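Local structure of N-acetyltransferase (4M85) at residues A51-T55 with P103-E108; A43-S47 with W88-L93; H34-V40 with P94-Y100; E108-E113 with H181-V185. The protein probably transfers an acetyl group from acetyl-coenzyme A to the amine of an acceptor substrate, as a member of the GNAT family of N-acetyltransferases. One frame throughout, in Å; residues are numbered along the deposited sequence.

Contact 1. Residues A51-T55 with P103-E108; sequences ATYRT and PLPVKE
Arg54 reaches across to the loop 103-108 and places one nitrogen, NH2, before two backbone carbonyls of that loop. In this GNAT fold both partners are irregular: the loop 51-55 follows helix 37-49 and leads to strand 60-65, whereas the loop 103-108 is part of the long approach to strand 114-121. The contact thus illustrates how a single long side chain can tie two loops together. Arg54 NH2 lies 2.7 Å from Leu104 O and 3.2 Å from Val106 O, but both bonds are weak, with N-H...O angles of 126° and 131°. Two bent bonds therefore share one end of the guanidinium. Leu104 also meets the group with its side chain, its CB lying over one face at 3.8 Å from Arg54 NE. Glu108 OE2 is 4.0 Å from Arg54 NH1, well out of the guanidinium plane; it contributes charge without receiving an N-H.

Tyr53 adds a second, largely apolar point of contact. Its CG is anti to the backbone N (chi1 -178°), which carries its phenol to Pro103, and Arg54 CB lies over one ring face, offset toward the rim. Tyr53 OH lies 3.4 Å from Pro103 CG and 4.0 Å from Leu104 CD1.

In the next shell, Glu108 OE1 is hydrogen-bonded to Tyr115 OH. Salt bridges to Arg54 come from helix 81-86, where Glu81 takes NH1 and Glu85 takes NE, so the buried cation is probably well neutralised. Glu85 positions both sides of the contact: its OE1 also bonds Tyr53 OH, and its OE2 the backbone N of Leu104.

Contact 2. Residues A43-S47 with W88-L93; sequences AIEKS and WELLDL
Lys46 stretches from its helix along the loop 91-93, with its outer half lying against the loop. Lys46 CB starts 4.3 Å from Leu91 CD2, the methyl that also rests against the carbonyl of Lys46 itself. Farther out, Lys46 CD passes Leu93 CD2 at 4.2 Å, while CD and CE both run close to the backbone oxygen of Asp92. The tip completes the line: Lys46 NZ donates to Asp92 O over 2.7 Å, with a C=O...N angle of 170°, so the ammonium meets the carbonyl end-on. With chi1 at -75° the CG lies anti to the carbonyl carbon, and the extended chain beyond it gives the reach. Asp42, one helical turn earlier, forms a salt bridge with the same NZ, which is thus held by a carboxylate and a backbone oxygen.

The rest of the contact is mainly apolar. Ala43 CB touches both Leu93 CD2, at 3.5 Å, and Trp88 CH2, at 3.8 Å; the loop comes close to the helix here. Ser47 CB meets Trp88 CZ3 at 3.6 Å. Leu91 CD1 bridges the two sides, lying above one face of the indole, offset toward its rim, while also touching Ser47 CA at 3.6 Å.

The example is one of a helix flank packed against a connecting loop: helix 37-49 offers one side to the link between helices 81-86 and 95-98, while Ile44 turns to Val20 and Trp24 of helix 13-26, and Tyr53 meets the Trp88 ring edge-to-face.

Contact 3. Residues H34-V40 with P94-Y100; sequences HLPKDMV and PEEIKQY
Leu35 packs its two methyls against Glu96, Ile97 and Tyr100. Leu35 CD1 lies 3.6 Å from Ile97 CG1, the two side chains crossing at about a right angle, whereas Leu35 CD2 reaches Tyr100 CE1 at 3.5 Å and also rests against the backbone oxygen of Glu96. Leu35 and Tyr100 run past each other in opposite directions, so CG and both methyls of the leucine lie along the CD1-CE1 side of the ring. At the outer end, Tyr100 OH comes within 3.3 Å of His34 CB. The imidazole itself leads away from the contact, its ND1 bonded to the backbone oxygen of Glu30.

Within the GNAT fold this is a junction of helix starts: Pro36 and Pro94 occupy the N-cap positions of helices 37-49 and 95-98, and Leu35 comes just after helix 30-34. Pro36 O accepts from the backbone N of both Met39 and Val40, which anchors the first turn from which the next side chain departs.

Met39 supplies the second half of the packing. Met39 CG is pressed against Pro94 CG at 3.5 Å, a tight approach for two carbons, and Met39 SD passes Pro94 CG at 3.6 Å. The chain then bends at its end (chi3 77°), which brings Met39 CE against the backbone N and CB of Ile97 (CB at 3.5 Å) and 3.8 Å from Glu96 CB. Deeper still, Val40 CG2 touches Ile97 CD1 at 4.1 Å, and Leu31 of helix 30-34 packs on both Ile97 and Tyr100.

Contact 4. Residues E108-E113 with H181-V185; sequences EAKDDE and HHLIV
A type I beta turn from Lys110 to Glu113, closed by Glu113 N to Lys110 O at 3.1 Å, sets Glu113 with its CA 8.2 Å from the CA of Ile184 on strand 178-184. At this spacing the side chains make the join, and its centre is a histidine-carboxylate hydrogen bond at the entry to strand 114-121 of the GNAT sheet. His182 NE2 donates to Glu113 OE2 over 2.8 Å in an almost perfectly straight bond (179°). The carboxylate oxygen lies in the ring plane and is approached on its syn side, the two flat groups being nearly coplanar, 19° apart.

Several second-shell bonds hold this pair in place. On the carboxylate, Glu113 OE1 accepts from Lys110 N at 3.0 Å, met from above the plane (64° out of it), and is also bonded to Ser148 OG. On the histidine, ND1 is hydrogen-bonded to Asn150 OD1, which helps to fix the rotation of the ring. Ser148 and Asn150 both belong to strand 147-152, which runs between strands 114-121 and 178-184, so this intervening strand ties down both partners of the bond.

Lys110 runs extended past the ring toward Asp170, its salt-bridge partner on strand 168-175, and Lys110 NZ passes His182 CD2 at 4.2 Å. An apolar group also borders the carboxylate: Ile184 CG2 lies 3.7 Å from Glu113 OE2.

In the fold
The four contacts follow one another from the helical periphery of the GNAT fold to its sheet. Contacts 3 and 2 share helix 37-49, with centres about 11 Å apart, and contact 2 is nested within the loop that contact 3 closes. Contact 1 has its centre about 11 Å from that of contact 2 and touches it where Pro103 packs on Trp88; its segments alternate with those of both. Contact 4 follows in series, sharing Glu108 with contact 1, its centre about 30 Å from that of contact 3. The connection from helix 81-86 to strand 114-121 is thus fastened first to helix 37-49, then to the loop 51-55, and finally to strand 178-184.

Contact 1. Residues A51-T55 with P103-E108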
# COMPACT_ATOMS: atom_id res chain seq x y z
N ALA A 51 -3.80 -4.28 -14.93
CA ALA A 51 -5.04 -3.56 -14.76
C ALA A 51 -4.78 -2.54 -13.66
O ALA A 51 -3.81 -2.67 -12.93
CB ALA A 51 -6.15 -4.51 -14.36
N THR A 52 -5.67 -1.58 -13.49
CA THR A 52 -5.48 -0.54 -12.49
C THR A 52 -6.11 -0.90 -11.17
O THR A 52 -7.15 -0.35 -10.77
CB THR A 52 -5.94 0.83 -13.01
OG1 THR A 52 -5.37 1.02 -14.30
CG2 THR A 52 -5.44 1.97 -12.12
N TYR A 53 -5.45 -1.85 -10.50
CA TYR A 53 -5.78 -2.31 -9.18
C TYR A 53 -5.24 -1.25 -8.20
O TYR A 53 -4.53 -0.33 -8.61
CB TYR A 53 -5.19 -3.73 -8.93
CG TYR A 53 -5.57 -4.24 -7.58
CD1 TYR A 53 -6.89 -4.39 -7.25
CD2 TYR A 53 -4.61 -4.53 -6.62
CE1 TYR A 53 -7.26 -4.81 -5.99
CE2 TYR A 53 -4.97 -4.96 -5.36
CZ TYR A 53 -6.31 -5.09 -5.04
OH TYR A 53 -6.72 -5.49 -3.78
N ARG A 54 -5.64 -1.34 -6.94
CA ARG A 54 -5.06 -0.51 -5.86
C ARG A 54 -3.54 -0.36 -5.99
O ARG A 54 -2.98 0.77 -5.93
CB ARG A 54 -5.35 -1.18 -4.52
CG ARG A 54 -6.77 -1.02 -3.99
CD ARG A 54 -6.95 -1.94 -2.81
NE ARG A 54 -8.34 -2.07 -2.36
CZ ARG A 54 -8.91 -1.32 -1.42
NH1 ARG A 54 -8.25 -0.34 -0.79
NH2 ARG A 54 -10.17 -1.57 -1.07
N THR A 55 -2.87 -1.49 -6.19
CA THR A 55 -1.41 -1.53 -6.30
C THR A 55 -0.84 -1.27 -7.70
O THR A 55 0.30 -1.62 -7.97
CB THR A 55 -0.86 -2.87 -5.74
OG1 THR A 55 -1.47 -3.94 -6.42
CG2 THR A 55 -1.20 -3.02 -4.29
N PRO A 103 -9.16 -9.26 -2.94
CA PRO A 103 -8.43 -9.35 -1.66
C PRO A 103 -8.80 -8.31 -0.60
O PRO A 103 -8.63 -8.59 0.58
CB PRO A 103 -6.95 -9.17 -2.04
CG PRO A 103 -6.91 -8.89 -3.49
CD PRO A 103 -8.29 -8.92 -4.08
N LEU A 104 -9.33 -7.16 -1.01
CA LEU A 104 -9.60 -6.06 -0.08
C LEU A 104 -10.93 -5.34 -0.37
O LEU A 104 -10.92 -4.20 -0.79
CB LEU A 104 -8.41 -5.07 -0.11
CG LEU A 104 -7.09 -5.47 0.57
CD1 LEU A 104 -5.93 -4.63 0.03
CD2 LEU A 104 -7.14 -5.33 2.09
N PRO A 105 -12.08 -6.04 -0.17
CA PRO A 105 -13.43 -5.49 -0.45
C PRO A 105 -13.85 -4.28 0.38
O PRO A 105 -14.65 -3.47 -0.11
CB PRO A 105 -14.37 -6.65 -0.11
CG PRO A 105 -13.57 -7.55 0.80
CD PRO A 105 -12.17 -7.44 0.28
N VAL A 106 -13.33 -4.16 1.61
CA VAL A 106 -13.73 -3.08 2.50
C VAL A 106 -13.20 -1.74 1.99
O VAL A 106 -12.05 -1.64 1.50
CB VAL A 106 -13.27 -3.35 3.96
CG1 VAL A 106 -13.75 -2.23 4.90
CG2 VAL A 106 -13.81 -4.69 4.45
N LYS A 107 -14.06 -0.72 2.08
CA LYS A 107 -13.73 0.65 1.74
C LYS A 107 -12.94 1.22 2.92
O LYS A 107 -13.51 1.48 3.98
CB LYS A 107 -15.03 1.46 1.50
CG LYS A 107 -14.84 2.80 0.79
CD LYS A 107 -16.19 3.47 0.53
CE LYS A 107 -16.05 4.78 -0.24
NZ LYS A 107 -15.74 5.94 0.64
N GLU A 108 -11.64 1.40 2.73
CA GLU A 108 -10.75 1.87 3.81
C GLU A 108 -10.71 3.40 3.93
O GLU A 108 -10.34 3.90 4.98
CB GLU A 108 -9.31 1.30 3.61
CG GLU A 108 -9.21 -0.22 3.46
CD GLU A 108 -7.78 -0.73 3.28
OE1 GLU A 108 -6.81 0.03 3.54
OE2 GLU A 108 -7.59 -1.90 2.88

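Contact 2. Residues A43-S47 with W88-L93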
# COMPACT_ATOMS: atom_id res chain seq x y z
N ALA A 43 -0.10 -13.17 -8.45
CA ALA A 43 -1.30 -12.34 -8.58
C ALA A 43 -1.05 -10.85 -8.29
O ALA A 43 -1.55 -9.99 -9.03
CB ALA A 43 -2.40 -12.87 -7.70
N ILE A 44 -0.32 -10.56 -7.21
CA ILE A 44 -0.04 -9.16 -6.84
C ILE A 44 0.83 -8.53 -7.91
O ILE A 44 0.61 -7.39 -8.28
CB ILE A 44 0.64 -9.04 -5.44
CG1 ILE A 44 -0.28 -9.56 -4.34
CG2 ILE A 44 0.99 -7.62 -5.09
CD1 ILE A 44 0.47 -10.09 -3.11
N GLU A 45 1.82 -9.27 -8.41
CA GLU A 45 2.67 -8.80 -9.47
C GLU A 45 1.84 -8.37 -10.68
O GLU A 45 2.07 -7.33 -11.27
CB GLU A 45 3.63 -9.91 -9.92
CG GLU A 45 4.72 -10.29 -8.92
CD GLU A 45 5.35 -11.64 -9.24
OE1 GLU A 45 5.10 -12.15 -10.34
OE2 GLU A 45 6.08 -12.21 -8.38
N LYS A 46 0.87 -9.20 -11.04
CA LYS A 46 0.02 -8.87 -12.18
C LYS A 46 -0.85 -7.66 -11.87
O LYS A 46 -1.12 -6.85 -12.77
CB LYS A 46 -0.86 -10.07 -12.57
CG LYS A 46 -0.11 -11.16 -13.30
CD LYS A 46 -0.93 -12.45 -13.37
CE LYS A 46 -0.32 -13.44 -14.35
NZ LYS A 46 -0.71 -14.83 -14.02
N SER A 47 -1.28 -7.55 -10.60
CA SER A 47 -2.10 -6.42 -10.13
C SER A 47 -1.41 -5.07 -10.34
O SER A 47 -2.09 -4.04 -10.40
CB SER A 47 -2.50 -6.58 -8.66
OG SER A 47 -1.48 -6.21 -7.73
N TRP A 88 -9.11 -6.11 -9.79
CA TRP A 88 -8.56 -7.41 -9.50
C TRP A 88 -9.14 -8.51 -10.42
O TRP A 88 -8.43 -9.44 -10.82
CB TRP A 88 -8.80 -7.76 -8.05
CG TRP A 88 -8.12 -9.00 -7.59
CD1 TRP A 88 -8.66 -10.25 -7.47
CD2 TRP A 88 -6.78 -9.11 -7.11
NE1 TRP A 88 -7.74 -11.13 -6.97
CE2 TRP A 88 -6.57 -10.46 -6.74
CE3 TRP A 88 -5.73 -8.20 -6.95
CZ2 TRP A 88 -5.35 -10.91 -6.24
CZ3 TRP A 88 -4.53 -8.66 -6.46
CH2 TRP A 88 -4.35 -10.01 -6.12
N GLU A 89 -10.42 -8.36 -10.76
CA GLU A 89 -11.11 -9.31 -11.60
C GLU A 89 -10.63 -9.39 -13.06
O GLU A 89 -10.92 -10.36 -13.77
CB GLU A 89 -12.60 -9.02 -11.54
CG GLU A 89 -13.16 -9.15 -10.14
CD GLU A 89 -14.68 -9.10 -10.10
OE1 GLU A 89 -15.27 -8.27 -10.86
OE2 GLU A 89 -15.26 -9.92 -9.33
N LEU A 90 -9.87 -8.39 -13.51
CA LEU A 90 -9.31 -8.38 -14.86
C LEU A 90 -7.95 -9.05 -14.97
O LEU A 90 -7.34 -9.04 -16.04
CB LEU A 90 -9.21 -6.93 -15.37
CG LEU A 90 -10.54 -6.13 -15.24
CD1 LEU A 90 -10.39 -4.68 -15.67
CD2 LEU A 90 -11.62 -6.82 -16.04
N LEU A 91 -7.44 -9.62 -13.87
CA LEU A 91 -6.12 -10.26 -13.88
C LEU A 91 -6.22 -11.70 -14.37
O LEU A 91 -7.29 -12.31 -14.27
CB LEU A 91 -5.49 -10.23 -12.47
CG LEU A 91 -5.37 -8.85 -11.83
CD1 LEU A 91 -4.77 -8.89 -10.42
CD2 LEU A 91 -4.55 -7.93 -12.75
N ASP A 92 -5.12 -12.22 -14.90
CA ASP A 92 -5.06 -13.59 -15.41
C ASP A 92 -4.61 -14.51 -14.28
O ASP A 92 -3.40 -14.70 -14.08
CB ASP A 92 -4.08 -13.71 -16.59
CG ASP A 92 -4.31 -12.67 -17.66
OD1 ASP A 92 -5.48 -12.46 -18.08
OD2 ASP A 92 -3.31 -12.08 -18.11
N LEU A 93 -5.59 -15.09 -13.58
CA LEU A 93 -5.38 -15.77 -12.32
C LEU A 93 -5.96 -17.19 -12.34
O LEU A 93 -6.98 -17.44 -12.98
CB LEU A 93 -6.05 -14.99 -11.19
CG LEU A 93 -5.53 -13.56 -10.96
CD1 LEU A 93 -6.27 -12.95 -9.79
CD2 LEU A 93 -4.02 -13.55 -10.73

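Contact 3. Residues H34-V40 with P94-Y100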
# COMPACT_ATOMS: atom_id res chain seq x y z
N HIS A 34 -4.59 -19.14 3.36
CA HIS A 34 -4.97 -20.43 2.80
C HIS A 34 -4.49 -20.70 1.39
O HIS A 34 -4.73 -21.79 0.88
CB HIS A 34 -6.48 -20.61 2.89
CG HIS A 34 -6.98 -20.70 4.29
ND1 HIS A 34 -7.57 -19.64 4.94
CD2 HIS A 34 -6.91 -21.71 5.19
CE1 HIS A 34 -7.87 -20.00 6.17
NE2 HIS A 34 -7.49 -21.25 6.35
N LEU A 35 -3.82 -19.75 0.75
CA LEU A 35 -3.34 -19.98 -0.61
C LEU A 35 -1.82 -19.97 -0.68
O LEU A 35 -1.16 -19.36 0.16
CB LEU A 35 -3.89 -18.95 -1.59
CG LEU A 35 -5.41 -18.96 -1.76
CD1 LEU A 35 -5.84 -17.69 -2.46
CD2 LEU A 35 -5.85 -20.19 -2.53
N PRO A 36 -1.26 -20.67 -1.68
CA PRO A 36 0.20 -20.75 -1.78
C PRO A 36 0.78 -19.38 -2.08
O PRO A 36 0.22 -18.66 -2.91
CB PRO A 36 0.44 -21.70 -2.96
CG PRO A 36 -0.87 -22.33 -3.27
CD PRO A 36 -1.93 -21.38 -2.79
N LYS A 37 1.88 -19.04 -1.42
CA LYS A 37 2.58 -17.76 -1.58
C LYS A 37 2.96 -17.50 -3.01
O LYS A 37 2.98 -16.36 -3.46
CB LYS A 37 3.89 -17.74 -0.76
CG LYS A 37 3.75 -18.15 0.70
CD LYS A 37 4.77 -17.49 1.63
CE LYS A 37 4.27 -17.34 3.07
NZ LYS A 37 3.55 -18.52 3.61
N ASP A 38 3.31 -18.57 -3.72
CA ASP A 38 3.73 -18.49 -5.10
C ASP A 38 2.63 -17.87 -5.92
O ASP A 38 2.88 -17.02 -6.78
CB ASP A 38 4.02 -19.89 -5.65
CG ASP A 38 4.79 -19.86 -6.95
OD1 ASP A 38 4.53 -20.72 -7.80
OD2 ASP A 38 5.66 -18.97 -7.11
N MET A 39 1.41 -18.32 -5.64
CA MET A 39 0.26 -17.97 -6.43
C MET A 39 -0.19 -16.55 -6.10
O MET A 39 -0.53 -15.80 -6.99
CB MET A 39 -0.88 -18.94 -6.16
CG MET A 39 -1.78 -19.20 -7.34
SD MET A 39 -2.85 -20.60 -6.96
CE MET A 39 -4.02 -19.81 -5.90
N VAL A 40 -0.16 -16.21 -4.81
CA VAL A 40 -0.53 -14.88 -4.35
C VAL A 40 0.46 -13.83 -4.86
O VAL A 40 0.05 -12.76 -5.28
CB VAL A 40 -0.64 -14.84 -2.81
CG1 VAL A 40 -0.95 -13.43 -2.31
CG2 VAL A 40 -1.71 -15.82 -2.31
N PRO A 94 -5.30 -18.11 -11.63
CA PRO A 94 -5.85 -19.44 -11.46
C PRO A 94 -7.15 -19.43 -10.67
O PRO A 94 -7.40 -18.53 -9.85
CB PRO A 94 -4.75 -20.19 -10.70
CG PRO A 94 -3.88 -19.14 -10.11
CD PRO A 94 -3.96 -17.97 -11.04
N GLU A 95 -7.98 -20.43 -10.96
CA GLU A 95 -9.32 -20.49 -10.42
C GLU A 95 -9.29 -20.59 -8.90
O GLU A 95 -10.19 -20.14 -8.19
CB GLU A 95 -10.06 -21.70 -11.03
CG GLU A 95 -11.57 -21.56 -11.05
CD GLU A 95 -12.04 -20.40 -11.91
OE1 GLU A 95 -11.30 -19.98 -12.83
OE2 GLU A 95 -13.16 -19.91 -11.65
N GLU A 96 -8.22 -21.16 -8.39
CA GLU A 96 -8.08 -21.39 -6.97
C GLU A 96 -7.97 -20.08 -6.18
O GLU A 96 -8.47 -20.00 -5.06
CB GLU A 96 -6.85 -22.26 -6.73
CG GLU A 96 -6.68 -22.70 -5.29
CD GLU A 96 -5.52 -23.67 -5.14
OE1 GLU A 96 -4.96 -24.10 -6.17
OE2 GLU A 96 -5.19 -24.01 -3.98
N ILE A 97 -7.33 -19.06 -6.74
CA ILE A 97 -7.32 -17.77 -6.08
C ILE A 97 -8.58 -16.96 -6.42
O ILE A 97 -9.08 -16.23 -5.57
CB ILE A 97 -6.04 -16.95 -6.34
CG1 ILE A 97 -6.00 -15.72 -5.43
CG2 ILE A 97 -5.93 -16.56 -7.80
CD1 ILE A 97 -4.60 -15.23 -5.18
N LYS A 98 -9.09 -17.11 -7.64
CA LYS A 98 -10.30 -16.39 -8.07
C LYS A 98 -11.49 -16.71 -7.19
O LYS A 98 -12.37 -15.87 -7.02
CB LYS A 98 -10.64 -16.68 -9.53
CG LYS A 98 -9.65 -16.08 -10.52
CD LYS A 98 -9.99 -16.43 -11.96
CE LYS A 98 -10.87 -15.39 -12.63
NZ LYS A 98 -10.13 -14.15 -13.01
N GLN A 99 -11.52 -17.92 -6.61
CA GLN A 99 -12.64 -18.30 -5.73
C GLN A 99 -12.73 -17.42 -4.47
O GLN A 99 -13.81 -17.25 -3.90
CB GLN A 99 -12.57 -19.79 -5.36
CG GLN A 99 -11.43 -20.17 -4.43
CD GLN A 99 -10.91 -21.60 -4.61
OE1 GLN A 99 -11.35 -22.33 -5.52
NE2 GLN A 99 -9.98 -22.01 -3.75
N TYR A 100 -11.62 -16.80 -4.06
CA TYR A 100 -11.63 -15.95 -2.87
C TYR A 100 -12.27 -14.58 -3.07
O TYR A 100 -12.54 -13.87 -2.10
CB TYR A 100 -10.23 -15.84 -2.28
CG TYR A 100 -9.87 -17.07 -1.49
CD1 TYR A 100 -9.35 -18.21 -2.12
CD2 TYR A 100 -10.11 -17.13 -0.12
CE1 TYR A 100 -9.04 -19.35 -1.40
CE2 TYR A 100 -9.80 -18.27 0.61
CZ TYR A 100 -9.27 -19.38 -0.03
OH TYR A 100 -8.96 -20.51 0.69

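Contact 4. Residues E108-E113 with H181-V185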
# COMPACT_ATOMS: atom_id res chain seq x y z
N GLU A 108 -11.64 1.40 2.73
CA GLU A 108 -10.75 1.87 3.81
C GLU A 108 -10.71 3.40 3.93
O GLU A 108 -10.34 3.90 4.98
CB GLU A 108 -9.31 1.30 3.61
CG GLU A 108 -9.21 -0.22 3.46
CD GLU A 108 -7.78 -0.73 3.28
OE1 GLU A 108 -6.81 0.03 3.54
OE2 GLU A 108 -7.59 -1.90 2.88
N ALA A 109 -11.09 4.12 2.88
CA ALA A 109 -10.93 5.57 2.80
C ALA A 109 -12.23 6.31 2.57
O ALA A 109 -13.30 5.71 2.53
CB ALA A 109 -9.93 5.91 1.71
N LYS A 110 -12.15 7.62 2.41
CA LYS A 110 -13.33 8.44 2.22
C LYS A 110 -13.20 9.18 0.90
O LYS A 110 -12.10 9.38 0.39
CB LYS A 110 -13.47 9.41 3.39
CG LYS A 110 -13.97 8.76 4.67
CD LYS A 110 -14.04 9.79 5.79
CE LYS A 110 -14.11 9.13 7.16
NZ LYS A 110 -13.90 10.13 8.25
N ASP A 111 -14.34 9.59 0.35
CA ASP A 111 -14.38 10.07 -1.02
C ASP A 111 -13.66 11.40 -1.22
O ASP A 111 -13.25 11.69 -2.35
CB ASP A 111 -15.83 10.20 -1.48
CG ASP A 111 -16.58 8.87 -1.41
OD1 ASP A 111 -15.97 7.80 -1.60
OD2 ASP A 111 -17.80 8.90 -1.17
N ASP A 112 -13.49 12.20 -0.18
CA ASP A 112 -12.76 13.48 -0.32
C ASP A 112 -11.28 13.38 0.01
O ASP A 112 -10.63 14.42 0.23
CB ASP A 112 -13.41 14.58 0.54
CG ASP A 112 -13.31 14.31 2.03
OD1 ASP A 112 -13.34 13.13 2.45
OD2 ASP A 112 -13.25 15.29 2.80
N GLU A 113 -10.73 12.17 0.00
CA GLU A 113 -9.33 11.91 0.40
C GLU A 113 -8.48 11.31 -0.70
O GLU A 113 -8.96 10.53 -1.51
CB GLU A 113 -9.27 10.93 1.60
CG GLU A 113 -9.97 11.40 2.86
CD GLU A 113 -10.13 10.34 3.93
OE1 GLU A 113 -9.91 9.12 3.69
OE2 GLU A 113 -10.53 10.75 5.03
N HIS A 181 -6.27 3.80 13.51
CA HIS A 181 -6.52 5.24 13.60
C HIS A 181 -6.64 5.80 12.20
O HIS A 181 -5.69 5.72 11.42
CB HIS A 181 -5.35 5.95 14.28
CG HIS A 181 -5.15 5.57 15.71
ND1 HIS A 181 -6.05 5.91 16.71
CD2 HIS A 181 -4.10 4.99 16.34
CE1 HIS A 181 -5.58 5.50 17.87
NE2 HIS A 181 -4.40 4.94 17.68
N HIS A 182 -7.79 6.39 11.87
CA HIS A 182 -7.93 7.10 10.60
C HIS A 182 -7.35 8.49 10.80
O HIS A 182 -7.78 9.23 11.70
CB HIS A 182 -9.39 7.15 10.16
CG HIS A 182 -9.57 7.61 8.75
ND1 HIS A 182 -9.33 6.78 7.67
CD2 HIS A 182 -9.92 8.81 8.24
CE1 HIS A 182 -9.55 7.45 6.55
NE2 HIS A 182 -9.91 8.68 6.87
N LEU A 183 -6.37 8.84 9.98
CA LEU A 183 -5.63 10.10 10.09
C LEU A 183 -5.71 10.90 8.79
O LEU A 183 -5.72 10.32 7.71
CB LEU A 183 -4.15 9.81 10.38
CG LEU A 183 -3.85 8.95 11.62
CD1 LEU A 183 -2.37 8.72 11.81
CD2 LEU A 183 -4.43 9.63 12.84
N ILE A 184 -5.75 12.23 8.91
CA ILE A 184 -5.77 13.12 7.74
C ILE A 184 -4.81 14.29 7.86
O ILE A 184 -4.52 14.76 8.97
CB ILE A 184 -7.17 13.68 7.51
CG1 ILE A 184 -7.69 14.35 8.80
CG2 ILE A 184 -8.11 12.56 7.10
CD1 ILE A 184 -8.57 15.56 8.55
N VAL A 185 -4.37 14.80 6.71
CA VAL A 185 -3.57 16.02 6.65
C VAL A 185 -4.01 16.90 5.48
O VAL A 185 -4.41 16.38 4.44
CB VAL A 185 -2.07 15.73 6.59
CG1 VAL A 185 -1.72 14.90 5.38
CG2 VAL A 185 -1.26 17.03 6.57